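Local coordinates for putative alpha-galactosidase (Bacteroides fragilis, PDB 4NZJ), which probably catalyses the hydrolysis of terminal, non-reducing alpha-D-galactose residues in alpha-D-galactosides, including galactose oligosaccharides, galactomannans and galactolipids, at residues Pro378-Ile383 and Tyr443-His448; Pro13-Pro18 and Ser84-Val89; Gly154-Asp159 and Cys196-Tyr201. All coordinates share one frame; numbering follows the deposited sequence.

In the fold
All three contacts lie away from the middle of the chain, and each joins different elements. Contact 1 sets a helix of the barrel region against the C-terminal beta domain, whereas contact 2 packs the short strand 14-15 and the loop after it on strand 82-92, in the facing sheet of the Ig-like domain. Both are partly buried, and they touch where A382 CA meets S17 OG at 3.8 Å. Contact 3, in the barrel domain on the opposite side of the chain's centre, is the most peripheral yet largely buried. Contact 1 joins a tyrosine-carboxylate bond and waters to leucine-isoleucine packing; contact 2 has one backbone-to-serine bond; the buried contact 3 packs leucine on cysteine.

Contact 1 of 3, residues Pro378-Ile383 and Tyr443-His448; sequences PDLIAI and YCLDNH
D379 of helix 378-384 meets Y443, L445 and H448, at the end of strand 441-444 and in the turn after it, and L380 and I383 join it on L445, in an interdomain contact between the TIM-barrel region and the C-terminal beta-sandwich domain. Most of its polar half gathers on D379 OD2. Y443 OH donates to D379 OD2 at 2.6 Å, on the syn side of the carboxylate and 24° out of its plane. The carboxylate stands 78° to the tyrosine ring and meets it at the edge; with CG anti to the backbone N (chi1 177°), Y443 sends its hydroxyl across to the helix. A water also donates to D379 OD2 and, at 2.7 Å, to L445 O, tying the acid to the backbone of the turn. The two donors would be expected to stabilise the carboxylate as an anion, as may its place in the first turn of the helix. A second water accepts a weak bond from D379 N and lies 3.3 Å from H448 NE2, in the plane of the imidazole. D379 OD2 itself lies 3.5 Å from H448 CD2, oblique to that ring.

The apolar half is built round one methyl group. L445 CD2 lies 3.5 Å from D379 CB and 3.7 Å from L380 CD2, while I383 CD1 reaches it tip to tip from the next turn. V470 of strand 468-473, whose backbone pairs with L445, touches both L380 and I383 and continues this patch. Within the turn, L445 O sits 3.7 Å above the H448 ring, over its centre.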
# COMPACT_ATOMS: atom_id res chain seq x y z
N PRO A 378 -5.72 13.14 -0.72
CA PRO A 378 -4.88 13.09 -1.93
C PRO A 378 -3.43 13.52 -1.73
O PRO A 378 -2.53 12.96 -2.36
CB PRO A 378 -5.57 14.05 -2.91
CG PRO A 378 -6.91 14.35 -2.31
CD PRO A 378 -6.79 14.14 -0.84
N ASP A 379 -3.21 14.51 -0.87
CA ASP A 379 -1.86 15.02 -0.61
C ASP A 379 -1.01 13.99 0.13
O ASP A 379 0.16 13.80 -0.19
CB ASP A 379 -1.91 16.30 0.22
CG ASP A 379 -2.37 17.51 -0.58
OD1 ASP A 379 -2.39 17.44 -1.83
OD2 ASP A 379 -2.69 18.53 0.04
N LEU A 380 -1.60 13.33 1.12
CA LEU A 380 -0.86 12.31 1.88
C LEU A 380 -0.54 11.10 1.01
O LEU A 380 0.56 10.57 1.06
CB LEU A 380 -1.63 11.89 3.13
CG LEU A 380 -1.69 12.94 4.24
CD1 LEU A 380 -2.60 12.47 5.36
CD2 LEU A 380 -0.30 13.25 4.76
N ILE A 381 -1.50 10.67 0.20
CA ILE A 381 -1.25 9.57 -0.72
C ILE A 381 -0.17 9.95 -1.75
O ILE A 381 0.70 9.13 -2.06
CB ILE A 381 -2.55 9.11 -1.41
CG1 ILE A 381 -3.47 8.47 -0.36
CG2 ILE A 381 -2.25 8.14 -2.54
CD1 ILE A 381 -4.89 8.30 -0.83
N ALA A 382 -0.21 11.18 -2.25
CA ALA A 382 0.80 11.63 -3.19
C ALA A 382 2.21 11.56 -2.57
O ALA A 382 3.17 11.20 -3.24
CB ALA A 382 0.50 13.04 -3.68
N ILE A 383 2.30 11.90 -1.29
CA ILE A 383 3.56 11.75 -0.56
C ILE A 383 3.97 10.27 -0.47
O ILE A 383 5.11 9.93 -0.79
CB ILE A 383 3.47 12.40 0.84
CG1 ILE A 383 3.45 13.92 0.69
CG2 ILE A 383 4.62 11.95 1.73
CD1 ILE A 383 3.05 14.67 1.94
N TYR A 443 4.18 24.53 1.67
CA TYR A 443 2.81 24.08 1.44
C TYR A 443 2.30 23.41 2.71
O TYR A 443 2.95 22.50 3.24
CB TYR A 443 2.75 23.10 0.27
CG TYR A 443 1.37 22.52 0.02
CD1 TYR A 443 0.35 23.32 -0.48
CD2 TYR A 443 1.09 21.18 0.28
CE1 TYR A 443 -0.92 22.80 -0.71
CE2 TYR A 443 -0.18 20.66 0.05
CZ TYR A 443 -1.17 21.48 -0.44
OH TYR A 443 -2.44 20.98 -0.68
N CYS A 444 1.14 23.87 3.19
CA CYS A 444 0.53 23.31 4.39
C CYS A 444 -0.63 22.39 4.00
O CYS A 444 -1.60 22.82 3.37
CB CYS A 444 0.04 24.44 5.31
SG CYS A 444 1.31 25.63 5.79
N LEU A 445 -0.54 21.12 4.38
CA LEU A 445 -1.59 20.17 4.04
C LEU A 445 -2.88 20.39 4.85
O LEU A 445 -3.95 20.01 4.39
CB LEU A 445 -1.11 18.73 4.24
CG LEU A 445 -0.34 18.10 3.08
CD1 LEU A 445 1.05 18.70 2.93
CD2 LEU A 445 -0.25 16.59 3.27
N ASP A 446 -2.77 21.00 6.03
CA ASP A 446 -3.93 21.21 6.90
C ASP A 446 -4.98 22.11 6.24
O ASP A 446 -6.18 21.87 6.37
CB ASP A 446 -3.50 21.77 8.27
CG ASP A 446 -2.91 23.18 8.19
OD1 ASP A 446 -3.67 24.14 7.95
OD2 ASP A 446 -1.69 23.34 8.40
N ASN A 447 -4.52 23.15 5.54
CA ASN A 447 -5.42 24.11 4.89
C ASN A 447 -5.19 24.28 3.37
O ASN A 447 -5.84 25.12 2.75
CB ASN A 447 -5.33 25.47 5.59
CG ASN A 447 -3.91 26.02 5.65
OD1 ASN A 447 -3.06 25.68 4.83
ND2 ASN A 447 -3.65 26.87 6.63
N HIS A 448 -4.28 23.49 2.81
CA HIS A 448 -4.00 23.47 1.36
C HIS A 448 -3.47 24.81 0.83
O HIS A 448 -3.67 25.15 -0.34
CB HIS A 448 -5.23 23.02 0.57
CG HIS A 448 -5.78 21.70 1.03
ND1 HIS A 448 -6.71 21.60 2.04
CD2 HIS A 448 -5.50 20.44 0.64
CE1 HIS A 448 -6.99 20.32 2.24
NE2 HIS A 448 -6.27 19.60 1.40
O HOH W 1 -3.85 18.12 2.51
O HOH W 2 -5.25 16.51 0.87

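Contact 2 of 3, residues Pro13-Pro18 and Ser84-Val89; sequences PRINSP and SVKQLV
P13 and S84 open the contact side by side, P13 CB 3.8 Å from S84 CB, with P13 O also resting against that serine carbon at 3.3 Å. The two segments run nearly parallel, 19° apart in direction, but they belong to the two facing sheets of the Ig-like beta sandwich. R14 points away from the other segment, and its guanidinium binds K7 O and E10 O. I15 carries most of the first segment's share of the contact. Its backbone N donates to S84 OG at 3.1 Å in a fairly straight bond, 164° at the hydrogen; with chi1 at 176° the S84 hydroxyl swings off its strand, opposite its backbone N, and accepts a backbone N-H from the facing sheet. From I15, CG1 packs on S84 OG, CD1 comes 3.5 Å from S84 O, and CG2 lies 3.9 Å from K86 CB. The lysine is bent at chi2, and its chain passes I15 in the opposite direction, with CE 3.9 Å from I15 O. Beyond N16 and S17 the cis peptide leads into P18, whose carbonyl O meets L88 CD1 at 4.1 Å.

Strand 14-15 pairs with strand 28-36, through R14 with S36, and N16 ND2 bonds D133 O, reaching towards the barrel. F31 of strand 28-36 touches both P18 and L88. Strand 82-92 lies between strand 69-79, antiparallel, and strand 20-23, parallel.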
# COMPACT_ATOMS: atom_id res chain seq x y z
N PRO A 13 -11.41 16.94 -13.79
CA PRO A 13 -10.63 15.73 -13.53
C PRO A 13 -9.32 16.03 -12.83
O PRO A 13 -8.75 17.11 -13.02
CB PRO A 13 -10.36 15.18 -14.94
CG PRO A 13 -11.35 15.84 -15.83
CD PRO A 13 -11.57 17.19 -15.23
N ARG A 14 -8.88 15.10 -12.00
CA ARG A 14 -7.56 15.16 -11.37
C ARG A 14 -6.99 13.76 -11.44
O ARG A 14 -7.48 12.86 -10.76
CB ARG A 14 -7.67 15.66 -9.92
CG ARG A 14 -8.50 16.93 -9.78
CD ARG A 14 -8.64 17.45 -8.36
NE ARG A 14 -9.52 16.65 -7.49
CZ ARG A 14 -10.85 16.58 -7.58
NH1 ARG A 14 -11.53 17.21 -8.53
NH2 ARG A 14 -11.51 15.83 -6.70
N ILE A 15 -6.00 13.56 -12.31
CA ILE A 15 -5.34 12.26 -12.42
C ILE A 15 -4.39 12.12 -11.23
O ILE A 15 -3.48 12.94 -11.05
CB ILE A 15 -4.56 12.09 -13.74
CG1 ILE A 15 -5.54 12.12 -14.92
CG2 ILE A 15 -3.77 10.79 -13.74
CD1 ILE A 15 -4.88 12.22 -16.28
N ASN A 16 -4.63 11.09 -10.42
CA ASN A 16 -3.93 10.91 -9.16
C ASN A 16 -2.75 9.94 -9.27
O ASN A 16 -2.55 9.30 -10.30
CB ASN A 16 -4.92 10.45 -8.08
CG ASN A 16 -6.04 11.44 -7.85
OD1 ASN A 16 -5.80 12.65 -7.73
ND2 ASN A 16 -7.28 10.96 -7.79
N SER A 17 -1.97 9.88 -8.19
CA SER A 17 -0.85 8.94 -8.06
C SER A 17 -1.36 7.49 -8.05
O SER A 17 -2.51 7.24 -7.68
CB SER A 17 -0.08 9.23 -6.77
OG SER A 17 0.45 10.55 -6.79
N PRO A 18 -0.49 6.52 -8.42
CA PRO A 18 0.94 6.64 -8.76
C PRO A 18 1.18 7.18 -10.16
O PRO A 18 0.36 6.97 -11.05
CB PRO A 18 1.44 5.20 -8.68
CG PRO A 18 0.24 4.37 -8.99
CD PRO A 18 -0.94 5.12 -8.42
N SER A 84 -7.55 17.01 -17.22
CA SER A 84 -6.33 16.80 -16.46
C SER A 84 -5.36 16.07 -17.38
O SER A 84 -5.74 15.09 -18.01
CB SER A 84 -6.61 15.95 -15.21
OG SER A 84 -5.42 15.63 -14.49
N VAL A 85 -4.14 16.57 -17.47
CA VAL A 85 -3.08 15.94 -18.26
C VAL A 85 -1.93 15.62 -17.32
O VAL A 85 -1.47 16.49 -16.59
CB VAL A 85 -2.60 16.84 -19.41
CG1 VAL A 85 -1.45 16.19 -20.16
CG2 VAL A 85 -3.75 17.15 -20.35
N LYS A 86 -1.47 14.37 -17.35
CA LYS A 86 -0.43 13.91 -16.44
C LYS A 86 0.46 12.90 -17.14
O LYS A 86 -0.03 12.08 -17.92
CB LYS A 86 -1.07 13.26 -15.21
CG LYS A 86 -0.59 13.80 -13.88
CD LYS A 86 -1.13 15.20 -13.65
CE LYS A 86 -0.91 15.66 -12.21
NZ LYS A 86 -1.32 17.08 -12.02
N GLN A 87 1.75 12.94 -16.84
CA GLN A 87 2.69 11.94 -17.34
C GLN A 87 2.58 10.66 -16.51
O GLN A 87 2.33 10.71 -15.30
CB GLN A 87 4.14 12.45 -17.27
CG GLN A 87 4.40 13.79 -17.95
CD GLN A 87 4.39 13.70 -19.46
OE1 GLN A 87 3.34 13.55 -20.08
NE2 GLN A 87 5.57 13.82 -20.07
N LEU A 88 2.75 9.52 -17.17
CA LEU A 88 2.90 8.24 -16.50
C LEU A 88 4.14 7.56 -17.08
O LEU A 88 4.28 7.45 -18.29
CB LEU A 88 1.68 7.35 -16.73
CG LEU A 88 1.78 5.90 -16.24
CD1 LEU A 88 1.82 5.82 -14.72
CD2 LEU A 88 0.62 5.07 -16.78
N VAL A 89 5.04 7.12 -16.20
CA VAL A 89 6.20 6.36 -16.63
C VAL A 89 5.91 4.88 -16.41
O VAL A 89 5.55 4.47 -15.31
CB VAL A 89 7.48 6.78 -15.87
CG1 VAL A 89 8.64 5.86 -16.21
CG2 VAL A 89 7.82 8.22 -16.21

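Contact 3 of 3, residues Gly154-Asp159 and Cys196-Tyr201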
# COMPACT_ATOMS: atom_id res chain seq x y z
N GLY A 154 -1.72 -33.48 -5.77
CA GLY A 154 -0.53 -32.66 -5.55
C GLY A 154 -0.78 -31.17 -5.54
O GLY A 154 0.16 -30.39 -5.42
N HIS A 155 -2.05 -30.77 -5.64
CA HIS A 155 -2.42 -29.36 -5.70
C HIS A 155 -3.20 -28.91 -4.47
O HIS A 155 -3.96 -29.69 -3.89
CB HIS A 155 -3.28 -29.10 -6.94
CG HIS A 155 -2.56 -29.31 -8.23
ND1 HIS A 155 -2.06 -28.28 -8.99
CD2 HIS A 155 -2.23 -30.45 -8.89
CE1 HIS A 155 -1.46 -28.77 -10.06
NE2 HIS A 155 -1.56 -30.08 -10.02
N LEU A 156 -3.04 -27.64 -4.12
CA LEU A 156 -3.91 -26.99 -3.14
C LEU A 156 -5.35 -27.15 -3.61
O LEU A 156 -5.62 -27.13 -4.81
CB LEU A 156 -3.56 -25.52 -3.01
CG LEU A 156 -2.19 -25.23 -2.39
CD1 LEU A 156 -1.82 -23.77 -2.63
CD2 LEU A 156 -2.16 -25.57 -0.91
N GLN A 157 -6.26 -27.32 -2.66
CA GLN A 157 -7.68 -27.45 -2.99
C GLN A 157 -8.41 -26.18 -2.62
O GLN A 157 -8.42 -25.79 -1.47
CB GLN A 157 -8.30 -28.61 -2.22
CG GLN A 157 -7.68 -29.96 -2.50
CD GLN A 157 -8.40 -31.07 -1.77
OE1 GLN A 157 -9.38 -31.62 -2.28
NE2 GLN A 157 -7.94 -31.40 -0.57
N ILE A 158 -9.00 -25.52 -3.61
CA ILE A 158 -9.82 -24.34 -3.34
C ILE A 158 -11.05 -24.79 -2.56
O ILE A 158 -11.64 -25.82 -2.86
CB ILE A 158 -10.27 -23.65 -4.64
CG1 ILE A 158 -9.06 -23.08 -5.40
CG2 ILE A 158 -11.26 -22.53 -4.34
CD1 ILE A 158 -9.32 -22.85 -6.87
N ASP A 159 -11.41 -24.03 -1.53
CA ASP A 159 -12.66 -24.28 -0.82
C ASP A 159 -13.79 -23.83 -1.75
O ASP A 159 -14.06 -22.63 -1.88
CB ASP A 159 -12.69 -23.50 0.50
CG ASP A 159 -13.92 -23.80 1.33
OD1 ASP A 159 -14.97 -24.20 0.78
OD2 ASP A 159 -13.82 -23.63 2.57
N CYS A 196 -3.81 -25.88 4.24
CA CYS A 196 -2.62 -26.35 3.53
C CYS A 196 -1.70 -25.20 3.11
O CYS A 196 -2.15 -24.21 2.53
CB CYS A 196 -3.02 -27.15 2.30
SG CYS A 196 -1.65 -28.13 1.66
N GLY A 197 -0.40 -25.35 3.41
CA GLY A 197 0.62 -24.41 2.94
C GLY A 197 1.42 -24.97 1.77
O GLY A 197 1.11 -26.04 1.26
N SER A 198 2.48 -24.26 1.38
CA SER A 198 3.19 -24.53 0.12
C SER A 198 4.58 -25.15 0.24
O SER A 198 5.23 -25.41 -0.78
CB SER A 198 3.31 -23.23 -0.68
OG SER A 198 2.05 -22.75 -1.10
N TYR A 199 5.07 -25.38 1.45
CA TYR A 199 6.43 -25.91 1.59
C TYR A 199 6.61 -27.23 0.84
O TYR A 199 5.86 -28.18 1.04
CB TYR A 199 6.79 -26.08 3.07
CG TYR A 199 8.18 -26.62 3.26
CD1 TYR A 199 9.29 -25.90 2.83
CD2 TYR A 199 8.40 -27.85 3.87
CE1 TYR A 199 10.57 -26.38 3.00
CE2 TYR A 199 9.68 -28.34 4.05
CZ TYR A 199 10.76 -27.60 3.61
OH TYR A 199 12.04 -28.08 3.77
N GLY A 200 7.62 -27.26 -0.04
CA GLY A 200 7.92 -28.44 -0.85
C GLY A 200 7.14 -28.52 -2.16
O GLY A 200 7.42 -29.39 -2.99
N TYR A 201 6.17 -27.63 -2.34
CA TYR A 201 5.33 -27.61 -3.55
C TYR A 201 5.28 -26.21 -4.14
O TYR A 201 4.30 -25.83 -4.79
CB TYR A 201 3.91 -28.07 -3.21
CG TYR A 201 3.81 -29.51 -2.74
CD1 TYR A 201 3.97 -29.83 -1.40
CD2 TYR A 201 3.53 -30.54 -3.63
CE1 TYR A 201 3.87 -31.13 -0.95
CE2 TYR A 201 3.42 -31.85 -3.19
CZ TYR A 201 3.59 -32.14 -1.85
OH TYR A 201 3.49 -33.44 -1.41
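L156 and C196 form the apolar centre of a contact between two loops of the TIM-barrel domain, one leading from strand 138-140 to helix 166-176, the other from strand 180-186 to helix 202-212. Both leave the C-terminal ends of barrel strands. Followed outwards, the leucine CB is still 5.7 Å from C196 SG, and CG, set beside the backbone N and anti to the carbonyl carbon (chi1 -67°), has closed that gap to 5.0 Å. The branches do the touching. CD2 meets C196 SG and C196 CB, each at 3.7 Å, and lies 4.0 Å from G197 O; CD1 approaches S198 OG more loosely, at 4.3 Å. That hydroxyl is taken up elsewhere, by D205 OD2 and S185 OG. C196 turns its sulfur towards the leucine with SG anti to the backbone N.

At the other end G154 O lies obliquely to the Y201 ring, 3.8 Å from CD2. G154 O accepts from R150 NH1; R150, of the same loop, also gives NH2 to G197 O and makes a cation-pi contact with Y201, so its guanidinium ties the second loop to the first. The type II turn S198-Y201, closed by Y201 N to S198 O at 2.9 Å, delivers Y201 to the N-cap position of helix 202-212. Helix 202-212, which follows the turn, supplies D205 and F209 to pack against L156 and T204 against H155, while M238 of helix 228-243 meets S198 and E230 meets Y199.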